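Local coordinates for SusD superfamily protein (Bacteroides vulgatus, PDB 3MYV) that probably binds polysaccharide at the outer membrane of the bacterium, as a member of the SusD family of saccharide-binding proteins, at residues A[75-80]-A[124-128]; A[154-158]-A[445-449]; A[240-244]-A[325-329]; A[247-253]-A[328-334]. All coordinates share one frame; numbering follows the deposited sequence. Where two conformers were deposited one is given.

How the interactions relate
Interactions 1 and 2 lie on the same side of the chain's centre, with their own centres 13 Å apart, and they touch: Asn448 ND2 gives a probable hydrogen bond to Phe128 O at 3.0 Å. Interactions 3 and 4 form the other pair, with centres 10 Å apart. They share Asn328 and Asn329, and Phe244 N probably bonds Glu251 OE2. The sodium ion belongs to interaction 3 through Leu325 and lies about 8 Å from the side chain of Asn328. Interactions 2 and 3 are on opposite sides of the centre, about 38 Å apart between centres. Along the sequence, interactions 3 and 4 are nested inside the long loop closed by interaction 2.

Interaction 1 of 4, residues A[75-80]-A[124-128]; sequences LWGRPF and LTRCF. With EDO (1,2-ethanediol), chain I.
This buried contact joins the first turn of helix 77-94 and the residues leading into it to the last turn of helix 103-128. Leu124 fills the middle. Its CD1 sits over the centre of the Phe80 ring, 3.6 Å from the centroid and 10° off the ring normal, a CH-pi contact. Its CD2 reaches the carbonyl oxygen of Leu75, and its CG rests on CB of Pro79 at 3.9 Å. Beside it, Trp76 and Phe128 make a T-shaped (edge-to-face) pair. The six-membered ring of Trp76 turns its edge to the face of Phe128, with centroids 5.1 Å apart and planes at 82°. Trp76 CE3 stands over the centre of the Phe128 ring. The indole is sent there by CG lying anti to the backbone N (chi1 174°). Phe80 CE2 covers one face of the Trp76 ring, so the three aromatic rings and Leu124 form one continuous group. Cys127 SG meets Leu75 CD1 more loosely, at 4.4 Å. Strand 140-143 adds Ala142 and Pro143 against Trp76, Phe80 and Leu124. The arrangement is a buried interface of helix ends and a lead-in loop, consistent with the TPR-like helical part of SusD-family proteins.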
loop_
_atom_site.group_PDB
_atom_site.type_symbol
_atom_site.label_atom_id
_atom_site.label_comp_id
_atom_site.label_asym_id
_atom_site.label_seq_id
_atom_site.Cartn_x
_atom_site.Cartn_y
_atom_site.Cartn_z
ATOM N N LEU A 75 12.068 -1.725 -5.147
ATOM C CA LEU A 75 10.679 -1.761 -5.633
ATOM C C LEU A 75 10.572 -2.383 -7.027
ATOM O O LEU A 75 9.484 -2.746 -7.449
ATOM C CB LEU A 75 10.043 -0.365 -5.577
ATOM C CG LEU A 75 9.717 0.165 -4.163
ATOM C CD1 LEU A 75 9.005 1.587 -4.183
ATOM C CD2 LEU A 75 8.890 -0.865 -3.407
ATOM N N TRP A 76 11.700 -2.561 -7.717
ATOM C CA TRP A 76 11.702 -3.413 -8.920
ATOM C C TRP A 76 12.110 -4.823 -8.562
ATOM O O TRP A 76 11.357 -5.771 -8.788
ATOM C CB TRP A 76 12.680 -2.891 -9.981
ATOM C CG TRP A 76 12.864 -3.772 -11.210
ATOM C CD1 TRP A 76 13.743 -4.814 -11.346
ATOM C CD2 TRP A 76 12.229 -3.625 -12.493
ATOM N NE1 TRP A 76 13.661 -5.345 -12.607
ATOM C CE2 TRP A 76 12.760 -4.627 -13.342
ATOM C CE3 TRP A 76 11.250 -2.772 -12.993
ATOM C CZ2 TRP A 76 12.359 -4.780 -14.690
ATOM C CZ3 TRP A 76 10.852 -2.909 -14.342
ATOM C CH2 TRP A 76 11.396 -3.915 -15.165
ATOM N N GLY A 77 13.337 -4.966 -8.066
ATOM C CA GLY A 77 13.910 -6.290 -7.842
ATOM C C GLY A 77 13.161 -7.221 -6.909
ATOM O O GLY A 77 13.046 -8.431 -7.169
ATOM N N ARG A 78 12.691 -6.706 -5.789
ATOM C CA ARG A 78 12.110 -7.581 -4.780
ATOM C C ARG A 78 10.735 -8.129 -5.206
ATOM O O ARG A 78 10.525 -9.334 -5.125
ATOM C CB ARG A 78 12.090 -6.915 -3.387
ATOM C CG ARG A 78 11.560 -7.808 -2.265
ATOM C CD ARG A 78 12.221 -9.142 -2.205
ATOM N NE ARG A 78 13.646 -8.960 -2.060
ATOM C CZ ARG A 78 14.301 -8.799 -0.907
ATOM N NH1 ARG A 78 13.699 -8.874 0.277
ATOM N NH2 ARG A 78 15.610 -8.627 -0.945
ATOM N N PRO A 79 9.819 -7.278 -5.732
ATOM C CA PRO A 79 8.569 -7.886 -6.195
ATOM C C PRO A 79 8.796 -8.885 -7.347
ATOM O O PRO A 79 8.108 -9.881 -7.435
ATOM C CB PRO A 79 7.755 -6.685 -6.690
ATOM C CG PRO A 79 8.196 -5.601 -5.778
ATOM C CD PRO A 79 9.684 -5.818 -5.607
ATOM N N PHE A 80 9.773 -8.632 -8.213
ATOM C CA PHE A 80 10.030 -9.581 -9.303
ATOM C C PHE A 80 10.587 -10.884 -8.784
ATOM O O PHE A 80 10.239 -11.930 -9.307
ATOM C CB PHE A 80 10.948 -9.019 -10.387
ATOM C CG PHE A 80 10.208 -8.276 -11.434
ATOM C CD1 PHE A 80 9.219 -8.900 -12.175
ATOM C CD2 PHE A 80 10.439 -6.932 -11.638
ATOM C CE1 PHE A 80 8.522 -8.207 -13.157
ATOM C CE2 PHE A 80 9.742 -6.247 -12.613
ATOM C CZ PHE A 80 8.797 -6.872 -13.369
ATOM N N LEU A 124 4.171 -3.309 -8.834
ATOM C CA LEU A 124 4.973 -3.015 -10.036
ATOM C C LEU A 124 4.232 -2.152 -11.043
ATOM O O LEU A 124 4.839 -1.274 -11.673
ATOM C CB LEU A 124 5.457 -4.290 -10.728
ATOM C CG LEU A 124 6.556 -5.057 -9.981
ATOM C CD1 LEU A 124 6.666 -6.527 -10.488
ATOM C CD2 LEU A 124 7.909 -4.330 -10.058
ATOM N N THR A 125 2.943 -2.400 -11.191
ATOM C CA THR A 125 2.130 -1.673 -12.147
ATOM C C THR A 125 1.942 -0.229 -11.699
ATOM O O THR A 125 2.082 0.707 -12.505
ATOM C CB THR A 125 0.789 -2.364 -12.372
ATOM O OG1 THR A 125 1.009 -3.744 -12.750
ATOM C CG2 THR A 125 -0.019 -1.634 -13.431
ATOM N N ARG A 126 1.618 -0.017 -10.425
ATOM C CA ARG A 126 1.443 1.379 -9.986
ATOM C C ARG A 126 2.748 2.171 -9.794
ATOM O O ARG A 126 2.710 3.404 -9.760
ATOM C CB ARG A 126 0.529 1.495 -8.779
ATOM C CG ARG A 126 1.007 0.788 -7.540
ATOM C CD ARG A 126 -0.066 0.963 -6.478
ATOM N NE ARG A 126 0.240 0.130 -5.332
ATOM C CZ ARG A 126 -0.272 0.257 -4.108
ATOM N NH1 ARG A 126 -1.079 1.244 -3.801
ATOM N NH2 ARG A 126 0.082 -0.601 -3.160
ATOM N N CYS A 127 3.876 1.477 -9.628
ATOM C CA CYS A 127 5.167 2.128 -9.552
ATOM C C CYS A 127 5.815 2.393 -10.928
ATOM O O CYS A 127 6.509 3.400 -11.083
ATOM C CB CYS A 127 6.112 1.323 -8.682
ATOM S SG CYS A 127 5.654 1.290 -6.966
ATOM N N PHE A 128 5.606 1.507 -11.915
ATOM C CA PHE A 128 6.301 1.624 -13.209
ATOM C C PHE A 128 5.446 1.994 -14.429
ATOM O O PHE A 128 5.993 2.304 -15.479
ATOM C CB PHE A 128 7.139 0.370 -13.483
ATOM C CG PHE A 128 8.235 0.185 -12.495
ATOM C CD1 PHE A 128 9.474 0.810 -12.686
ATOM C CD2 PHE A 128 8.043 -0.562 -11.347
ATOM C CE1 PHE A 128 10.485 0.661 -11.758
ATOM C CE2 PHE A 128 9.072 -0.705 -10.402
ATOM C CZ PHE A 128 10.281 -0.086 -10.608
HETATM C C1 EDO I . 0.604 0.058 0.906
HETATM O O1 EDO I . 0.108 1.203 0.225
HETATM C C2 EDO I . -0.430 -1.073 0.890
HETATM O O2 EDO I . -0.377 -1.852 -0.353
#

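Interaction 2 of 4, residues A[154-158]-A[445-449]; sequences NPPRS and MEQNP
The guanidinium of Arg157 receives its partners at its edge, and the amide of Asn448 is turned 73° from its plane. Glu446 O and Asn448 OD1 both lie along this edge. The contact is a surface tie between the start of strand 157-159 and the irregular C-terminal loop after helix 438-441. Arg157 NH2 bonds Asn448 OD1 at 2.7 Å, with an N-H...O angle of 162° and the oxygen in the guanidinium plane. NH1 bonds Glu446 O at 2.8 Å, coming from above that carbonyl plane. A second, weak bond runs from NH1 to Asn448 OD1, so both terminal nitrogens share that oxygen. The side chain bends at CG-CD (chi3 72°), which turns the guanidinium along the loop. Its aliphatic part is used too: CD packs on CG of Met445 at 3.8 Å, and CG of Arg157 lies against the selenium of this selenomethionine. The two side chains cross at about a right angle. An alanine in place of Arg157 would probably leave Glu446 O and Asn448 OD1 without these donors and open a gap beside Met445. Gly141 O takes the NE hydrogen, so Arg157 also links strand 140-143 to the loop. Asn448 ND2 bonds Phe128 O and Leu432 O, which holds the amide with OD1 toward Arg157; the backbone N of Asn448 bonds Gln447 OE1 at 2.8 Å.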
loop_
_atom_site.group_PDB
_atom_site.type_symbol
_atom_site.label_atom_id
_atom_site.label_comp_id
_atom_site.label_asym_id
_atom_site.label_seq_id
_atom_site.Cartn_x
_atom_site.Cartn_y
_atom_site.Cartn_z
ATOM N N ASN A 154 13.093 -13.472 -21.429
ATOM C CA ASN A 154 13.100 -12.161 -20.778
ATOM C C ASN A 154 11.789 -11.483 -21.139
ATOM O O ASN A 154 11.666 -10.951 -22.242
ATOM C CB ASN A 154 14.278 -11.328 -21.262
ATOM C CG ASN A 154 15.598 -12.022 -21.041
ATOM O OD1 ASN A 154 16.278 -12.401 -21.991
ATOM N ND2 ASN A 154 15.921 -12.271 -19.785
ATOM N N PRO A 155 10.792 -11.552 -20.245
ATOM C CA PRO A 155 9.480 -11.032 -20.627
ATOM C C PRO A 155 9.523 -9.552 -20.984
ATOM O O PRO A 155 10.240 -8.791 -20.342
ATOM C CB PRO A 155 8.631 -11.251 -19.384
ATOM C CG PRO A 155 9.321 -12.323 -18.606
ATOM C CD PRO A 155 10.784 -12.171 -18.904
ATOM N N PRO A 156 8.777 -9.144 -22.016
ATOM C CA PRO A 156 8.789 -7.744 -22.385
ATOM C C PRO A 156 7.905 -6.958 -21.404
ATOM O O PRO A 156 7.227 -7.548 -20.583
ATOM C CB PRO A 156 8.142 -7.769 -23.776
ATOM C CG PRO A 156 7.153 -8.904 -23.673
ATOM C CD PRO A 156 7.931 -9.942 -22.925
ATOM N N ARG A 157 7.866 -5.646 -21.550
ATOM C CA ARG A 157 6.901 -4.848 -20.839
ATOM C C ARG A 157 5.529 -5.134 -21.429
ATOM O O ARG A 157 5.382 -5.283 -22.636
ATOM C CB ARG A 157 7.240 -3.366 -20.942
ATOM C CG ARG A 157 8.560 -2.981 -20.285
ATOM C CD ARG A 157 8.822 -1.505 -20.380
ATOM N NE ARG A 157 7.947 -0.740 -19.507
ATOM C CZ ARG A 157 7.921 0.587 -19.394
ATOM N NH1 ARG A 157 8.692 1.386 -20.141
ATOM N NH2 ARG A 157 7.092 1.133 -18.524
ATOM N N SER A 158 4.525 -5.264 -20.564
ATOM C CA SER A 158 3.154 -5.299 -21.010
ATOM C C SER A 158 2.473 -3.975 -20.652
ATOM O O SER A 158 3.058 -3.185 -19.915
ATOM C CB SER A 158 2.449 -6.481 -20.354
ATOM O OG SER A 158 2.775 -7.663 -21.041
HETATM N N MSE A 445 13.662 -2.840 -25.309
HETATM C CA MSE A 445 12.684 -2.491 -24.308
HETATM C C MSE A 445 12.655 -0.963 -24.182
HETATM O O MSE A 445 13.688 -0.289 -24.228
HETATM C CB MSE A 445 13.026 -3.138 -22.954
HETATM C CG MSE A 445 12.125 -2.758 -21.827
HETATM SE SE MSE A 445 12.391 -3.773 -20.187
HETATM C CE MSE A 445 11.880 -5.528 -20.826
ATOM N N GLU A 446 11.460 -0.418 -24.046
ATOM C CA GLU A 446 11.312 1.022 -23.883
ATOM C C GLU A 446 11.552 1.463 -22.455
ATOM O O GLU A 446 11.101 0.823 -21.528
ATOM C CB GLU A 446 9.924 1.456 -24.311
ATOM C CG GLU A 446 9.656 1.060 -25.736
ATOM C CD GLU A 446 8.803 2.045 -26.461
ATOM O OE1 GLU A 446 9.305 3.151 -26.734
ATOM O OE2 GLU A 446 7.644 1.701 -26.775
ATOM N N GLN A 447 12.255 2.580 -22.304
ATOM C CA GLN A 447 12.383 3.269 -21.029
ATOM C C GLN A 447 11.130 4.126 -20.876
ATOM O O GLN A 447 10.492 4.501 -21.876
ATOM C CB GLN A 447 13.653 4.115 -21.001
ATOM C CG GLN A 447 13.932 4.886 -19.708
ATOM C CD GLN A 447 13.902 4.034 -18.487
ATOM O OE1 GLN A 447 12.842 3.858 -17.868
ATOM N NE2 GLN A 447 15.064 3.456 -18.130
ATOM N N ASN A 448 10.737 4.398 -19.645
ATOM C CA ASN A 448 9.636 5.330 -19.422
ATOM C C ASN A 448 9.995 6.703 -19.995
ATOM O O ASN A 448 11.150 7.116 -19.956
ATOM C CB ASN A 448 9.250 5.399 -17.934
ATOM C CG ASN A 448 8.319 4.271 -17.544
ATOM O OD1 ASN A 448 7.519 3.824 -18.369
ATOM N ND2 ASN A 448 8.418 3.783 -16.298
ATOM N N PRO A 449 9.001 7.389 -20.564
ATOM C CA PRO A 449 9.241 8.652 -21.275
ATOM C C PRO A 449 9.908 9.669 -20.351
ATOM O O PRO A 449 9.649 9.669 -19.152
ATOM C CB PRO A 449 7.828 9.134 -21.661
ATOM C CG PRO A 449 6.892 8.265 -21.045
ATOM C CD PRO A 449 7.577 7.008 -20.555
#

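Interaction 3 of 4, residues A[240-244]-A[325-329]. With NA (sodium ion), chain C.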
loop_
_atom_site.group_PDB
_atom_site.type_symbol
_atom_site.label_atom_id
_atom_site.label_comp_id
_atom_site.label_asym_id
_atom_site.label_seq_id
_atom_site.Cartn_x
_atom_site.Cartn_y
_atom_site.Cartn_z
ATOM N N VAL A 240 2.951 -1.455 19.380
ATOM C CA VAL A 240 3.593 -2.760 19.310
ATOM C C VAL A 240 2.988 -3.758 20.286
ATOM O O VAL A 240 3.198 -4.956 20.146
ATOM C CB VAL A 240 5.126 -2.679 19.580
ATOM C CG1 VAL A 240 5.807 -1.814 18.537
ATOM C CG2 VAL A 240 5.421 -2.166 21.011
ATOM N N GLU A 241 2.281 -3.266 21.295
ATOM C CA GLU A 241 1.594 -4.137 22.239
ATOM C C GLU A 241 0.221 -4.555 21.742
ATOM O O GLU A 241 -0.475 -5.259 22.441
ATOM C CB GLU A 241 1.477 -3.445 23.608
ATOM C CG GLU A 241 2.824 -2.989 24.160
ATOM C CD GLU A 241 2.760 -2.494 25.601
ATOM O OE1 GLU A 241 2.009 -1.542 25.884
ATOM O OE2 GLU A 241 3.490 -3.056 26.438
ATOM N N ALA A 242 -0.187 -4.125 20.546
ATOM C CA ALA A 242 -1.508 -4.450 20.030
ATOM C C ALA A 242 -1.428 -4.939 18.582
ATOM O O ALA A 242 -2.245 -4.566 17.758
ATOM C CB ALA A 242 -2.423 -3.240 20.154
ATOM N N LYS A 243 -0.467 -5.827 18.292
ATOM C CA LYS A 243 -0.254 -6.280 16.921
ATOM C C LYS A 243 -1.440 -7.122 16.437
ATOM O O LYS A 243 -2.164 -7.730 17.232
ATOM C CB LYS A 243 1.061 -7.065 16.795
ATOM C CG LYS A 243 2.289 -6.198 17.035
ATOM C CD LYS A 243 3.577 -6.998 16.924
ATOM C CE LYS A 243 4.813 -6.100 16.641
ATOM N NZ LYS A 243 6.060 -6.879 16.195
ATOM N N PHE A 244 -1.639 -7.118 15.125
ATOM C CA PHE A 244 -2.722 -7.874 14.509
ATOM C C PHE A 244 -4.055 -7.500 15.123
ATOM O O PHE A 244 -4.839 -8.373 15.484
ATOM C CB PHE A 244 -2.433 -9.379 14.601
ATOM C CG PHE A 244 -1.042 -9.742 14.153
ATOM C CD1 PHE A 244 -0.671 -9.617 12.805
ATOM C CD2 PHE A 244 -0.088 -10.142 15.065
ATOM C CE1 PHE A 244 0.623 -9.910 12.395
ATOM C CE2 PHE A 244 1.209 -10.431 14.649
ATOM C CZ PHE A 244 1.558 -10.328 13.324
ATOM N N LEU A 325 12.245 -0.988 17.030
ATOM C CA LEU A 325 12.836 -1.853 15.989
ATOM C C LEU A 325 11.840 -2.886 15.437
ATOM O O LEU A 325 12.113 -3.546 14.419
ATOM C CB LEU A 325 14.067 -2.580 16.566
ATOM C CG LEU A 325 15.224 -1.695 17.051
ATOM C CD1 LEU A 325 16.262 -2.469 17.853
ATOM C CD2 LEU A 325 15.899 -0.991 15.897
ATOM N N GLU A 326 10.702 -3.049 16.109
ATOM C CA GLU A 326 9.862 -4.231 15.922
ATOM C C GLU A 326 8.455 -3.924 15.414
ATOM O O GLU A 326 7.588 -4.796 15.456
ATOM C CB GLU A 326 9.758 -4.992 17.246
ATOM C CG GLU A 326 8.780 -4.422 18.278
ATOM C CD GLU A 326 9.379 -3.387 19.246
ATOM O OE1 GLU A 326 10.257 -2.588 18.845
ATOM O OE2 GLU A 326 8.937 -3.364 20.429
ATOM N N CYS A 327 8.207 -2.704 14.940
ATOM C CA CYS A 327 6.852 -2.366 14.466
ATOM C C CYS A 327 6.485 -3.124 13.203
ATOM O O CYS A 327 7.284 -3.194 12.278
ATOM C CB CYS A 327 6.712 -0.881 14.171
ATOM S SG CYS A 327 6.796 0.151 15.662
ATOM N N ASN A 328 5.263 -3.647 13.181
ATOM C CA ASN A 328 4.638 -4.253 12.021
ATOM C C ASN A 328 4.072 -3.153 11.103
ATOM O O ASN A 328 3.594 -2.122 11.578
ATOM C CB ASN A 328 3.498 -5.180 12.473
ATOM C CG ASN A 328 3.977 -6.428 13.190
ATOM O OD1 ASN A 328 5.166 -6.562 13.525
ATOM N ND2 ASN A 328 3.040 -7.377 13.421
ATOM N N ASN A 329 4.123 -3.356 9.798
ATOM C CA ASN A 329 3.568 -2.394 8.859
ATOM C C ASN A 329 2.264 -2.948 8.321
ATOM O O ASN A 329 2.215 -4.047 7.742
ATOM C CB ASN A 329 4.533 -2.132 7.710
ATOM C CG ASN A 329 5.860 -1.558 8.172
ATOM O OD1 ASN A 329 5.941 -0.841 9.185
ATOM N ND2 ASN A 329 6.915 -1.869 7.426
HETATM NA NA NA C . 12.846 -5.752 13.552
HETATM O O HOH W 1 4.753 -9.609 14.633
HETATM O O HOH W 2 15.020 -5.555 14.668
#
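Lys243 reaches across the Asn328 side chain, at about a right angle to it, and puts its ammonium between two oxygens of loop 325-329. The contact joins two surface loops, one leading into strand 248-252 and the other into strand 329-333, next to a sodium site. The lysine chain is extended beyond CG, with CG anti to the carbonyl carbon (chi1 -66°), and this carries NZ to both acceptors. NZ bonds Glu326 O at 2.7 Å, nearly along the C=O axis. It also bonds Asn328 OD1 at 2.8 Å, from above the plane of that amide. On the way, CD runs past the amide of Asn328 at 3.6 Å from ND2. That nitrogen also lies 3.3 Å from Phe244 CZ, with ring and amide planes 61° apart. Water 1 accepts from Asn328 ND2 and, weakly, from NZ. Asn328 OD1 also accepts from Asn254 N. A methionine in place of Lys243 would probably leave Glu326 O and Asn328 OD1 without their shared ammonium donor. Glu326 has CG between its backbone N and carbonyl carbon (chi1 79°) and bends again at chi2, which brings OE2 to CG2 of Val240. The other Val240 branch, CG1, packs on Cys327 SG at 3.6 Å. Asn254, Ser255, Asp258 and Pro260 also bind the sodium ion, which Leu325 O ligates at 2.5 Å, as does water 2.

Interaction 4 of 4, residues A[247-253]-A[328-334]. With EDO (1,2-ethanediol), chain E.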
loop_
_atom_site.group_PDB
_atom_site.type_symbol
_atom_site.label_atom_id
_atom_site.label_comp_id
_atom_site.label_asym_id
_atom_site.label_seq_id
_atom_site.Cartn_x
_atom_site.Cartn_y
_atom_site.Cartn_z
ATOM N N GLU A 247 -8.751 -4.406 13.096
ATOM C CA GLU A 247 -8.915 -3.882 11.726
ATOM C C GLU A 247 -7.985 -4.583 10.716
ATOM O O GLU A 247 -8.198 -4.510 9.496
ATOM C CB GLU A 247 -8.637 -2.393 11.664
ATOM C CG GLU A 247 -9.699 -1.525 12.309
ATOM C CD GLU A 247 -9.677 -0.096 11.831
ATOM O OE1 GLU A 247 -9.203 0.168 10.712
ATOM O OE2 GLU A 247 -10.168 0.753 12.585
ATOM N N SER A 248 -6.948 -5.237 11.221
ATOM C CA SER A 248 -5.856 -5.680 10.377
ATOM C C SER A 248 -6.183 -6.984 9.658
ATOM O O SER A 248 -6.267 -8.045 10.299
ATOM C CB SER A 248 -4.592 -5.879 11.214
ATOM O OG SER A 248 -3.520 -6.282 10.374
ATOM N N PHE A 249 -6.341 -6.905 8.341
ATOM C CA PHE A 249 -6.475 -8.114 7.506
ATOM C C PHE A 249 -5.071 -8.690 7.213
ATOM O O PHE A 249 -4.850 -9.922 7.213
ATOM C CB PHE A 249 -7.122 -7.838 6.143
ATOM C CG PHE A 249 -8.489 -7.206 6.187
ATOM C CD1 PHE A 249 -9.565 -7.879 6.748
ATOM C CD2 PHE A 249 -8.714 -5.943 5.609
ATOM C CE1 PHE A 249 -10.846 -7.307 6.777
ATOM C CE2 PHE A 249 -10.002 -5.377 5.609
ATOM C CZ PHE A 249 -11.062 -6.055 6.207
ATOM N N PHE A 250 -4.139 -7.788 6.923
ATOM C CA PHE A 250 -2.773 -8.170 6.567
ATOM C C PHE A 250 -1.812 -7.132 7.093
ATOM O O PHE A 250 -1.921 -5.954 6.726
ATOM C CB PHE A 250 -2.652 -8.277 5.031
ATOM C CG PHE A 250 -1.261 -8.610 4.531
ATOM C CD1 PHE A 250 -0.404 -9.457 5.252
ATOM C CD2 PHE A 250 -0.821 -8.089 3.344
ATOM C CE1 PHE A 250 0.871 -9.747 4.787
ATOM C CE2 PHE A 250 0.456 -8.382 2.867
ATOM C CZ PHE A 250 1.300 -9.202 3.619
ATOM N N GLU A 251 -0.864 -7.546 7.938
ATOM C CA GLU A 251 0.264 -6.677 8.275
ATOM C C GLU A 251 1.540 -7.498 8.223
ATOM O O GLU A 251 1.501 -8.705 8.465
ATOM C CB GLU A 251 0.092 -5.998 9.636
ATOM C CG GLU A 251 0.082 -6.934 10.833
ATOM C CD GLU A 251 -0.396 -6.257 12.099
ATOM O OE1 GLU A 251 -1.545 -5.763 12.111
ATOM O OE2 GLU A 251 0.364 -6.249 13.103
ATOM N N ILE A 252 2.663 -6.833 7.967
ATOM C CA ILE A 252 3.989 -7.484 7.941
ATOM C C ILE A 252 4.454 -7.762 9.380
ATOM O O ILE A 252 4.509 -6.853 10.229
ATOM C CB ILE A 252 5.044 -6.589 7.204
ATOM C CG1 ILE A 252 4.584 -6.228 5.789
ATOM C CG2 ILE A 252 6.441 -7.247 7.192
ATOM C CD1 ILE A 252 4.401 -7.465 4.838
ATOM N N ALA A 253 4.805 -9.009 9.662
ATOM C CA ALA A 253 5.223 -9.376 11.011
ATOM C C ALA A 253 6.711 -9.033 11.174
ATOM O O ALA A 253 7.566 -9.505 10.421
ATOM C CB ALA A 253 4.984 -10.866 11.292
ATOM N N ASN A 328 5.263 -3.647 13.181
ATOM C CA ASN A 328 4.638 -4.253 12.021
ATOM C C ASN A 328 4.072 -3.153 11.103
ATOM O O ASN A 328 3.594 -2.122 11.578
ATOM C CB ASN A 328 3.498 -5.180 12.473
ATOM C CG ASN A 328 3.977 -6.428 13.190
ATOM O OD1 ASN A 328 5.166 -6.562 13.525
ATOM N ND2 ASN A 328 3.040 -7.377 13.421
ATOM N N ASN A 329 4.123 -3.356 9.798
ATOM C CA ASN A 329 3.568 -2.394 8.859
ATOM C C ASN A 329 2.264 -2.948 8.321
ATOM O O ASN A 329 2.215 -4.047 7.742
ATOM C CB ASN A 329 4.533 -2.132 7.710
ATOM C CG ASN A 329 5.860 -1.558 8.172
ATOM O OD1 ASN A 329 5.941 -0.841 9.185
ATOM N ND2 ASN A 329 6.915 -1.869 7.426
ATOM N N VAL A 330 1.193 -2.227 8.585
ATOM C CA VAL A 330 -0.134 -2.560 8.071
ATOM C C VAL A 330 -0.158 -2.419 6.565
ATOM O O VAL A 330 0.297 -1.405 6.041
ATOM C CB VAL A 330 -1.201 -1.599 8.600
ATOM C CG1 VAL A 330 -2.538 -1.821 7.855
ATOM C CG2 VAL A 330 -1.374 -1.780 10.063
ATOM N N VAL A 331 -0.721 -3.414 5.870
ATOM C CA VAL A 331 -0.869 -3.396 4.422
ATOM C C VAL A 331 -2.349 -3.290 4.002
ATOM O O VAL A 331 -2.678 -2.555 3.080
ATOM C CB VAL A 331 -0.211 -4.658 3.825
ATOM C CG1 VAL A 331 -0.367 -4.728 2.277
ATOM C CG2 VAL A 331 1.299 -4.731 4.177
ATOM N N LEU A 332 -3.224 -4.037 4.675
ATOM C CA LEU A 332 -4.661 -4.019 4.430
ATOM C C LEU A 332 -5.406 -4.026 5.754
ATOM O O LEU A 332 -5.300 -4.981 6.535
ATOM C CB LEU A 332 -5.058 -5.244 3.593
ATOM C CG LEU A 332 -4.460 -5.384 2.198
ATOM C CD1 LEU A 332 -4.421 -6.889 1.780
ATOM C CD2 LEU A 332 -5.258 -4.537 1.200
ATOM N N ARG A 333 -6.154 -2.955 6.006
ATOM C CA ARG A 333 -6.998 -2.877 7.193
ATOM C C ARG A 333 -8.402 -2.399 6.884
ATOM O O ARG A 333 -8.676 -1.799 5.833
ATOM C CB ARG A 333 -6.362 -2.030 8.296
ATOM C CG ARG A 333 -6.277 -0.526 8.032
ATOM C CD ARG A 333 -5.659 0.173 9.231
ATOM N NE ARG A 333 -5.426 1.604 8.952
ATOM C CZ ARG A 333 -6.136 2.598 9.471
ATOM N NH1 ARG A 333 -7.162 2.355 10.289
ATOM N NH2 ARG A 333 -5.830 3.854 9.169
ATOM N N LEU A 334 -9.299 -2.691 7.808
ATOM C CA LEU A 334 -10.744 -2.424 7.629
ATOM C C LEU A 334 -11.125 -0.976 7.270
ATOM O O LEU A 334 -11.988 -0.769 6.448
ATOM C CB LEU A 334 -11.514 -2.903 8.881
ATOM C CG LEU A 334 -13.051 -2.915 8.847
ATOM C CD1 LEU A 334 -13.580 -3.741 7.645
ATOM C CD2 LEU A 334 -13.651 -3.429 10.176
HETATM C C1 EDO E . 2.379 1.318 7.624
HETATM O O1 EDO E . 1.172 1.048 6.881
HETATM C C2 EDO E . 2.045 1.632 9.072
HETATM O O2 EDO E . 1.675 0.432 9.766
#
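Two short strands, 248-252 and 329-333, pair antiparallel here, in a buried contact near the centre of the chain. Ser248 and Arg333 form a non-hydrogen-bonded pair, Phe250 and Leu332 a hydrogen-bonded one, and Glu251 and Val330 again a non-hydrogen-bonded one. The register slips twice. Leu332 O accepts from both Phe249 N and Phe250 N. Phe250 O accepts from both Val331 N, at 2.9 Å, and Leu332 N. Each is a classic beta bulge, and the chain turns a corner at both. The side chains of Phe250 and Val331 lie side by side and point the same way, CD2 of Phe250 to CB of Val331 3.5 Å, and CB of Phe250 meets Leu332 CD1. Phe249 CZ packs on Leu334 CD1 at 3.7 Å. Ser248, Glu251 and Arg333 share one face with Val330. Ser248 OG donates to Glu251 OE1, while OE2 takes Asn328 ND2 on its anti lone pair at 2.9 Å, with carboxylate and amide planes 89° apart. Arg333 NH1 forms a salt bridge with Glu247 OE1 at 3.0 Å, meeting it from above the carboxylate plane. Glu394 and Glu390 hold the other guanidinium nitrogens, and Ser335 also bonds Glu247 OE1. An ethanediol bonds Val330 N and O. The arrangement is that of a twice-bulged antiparallel two-stranded sheet within the mainly helical SusD fold.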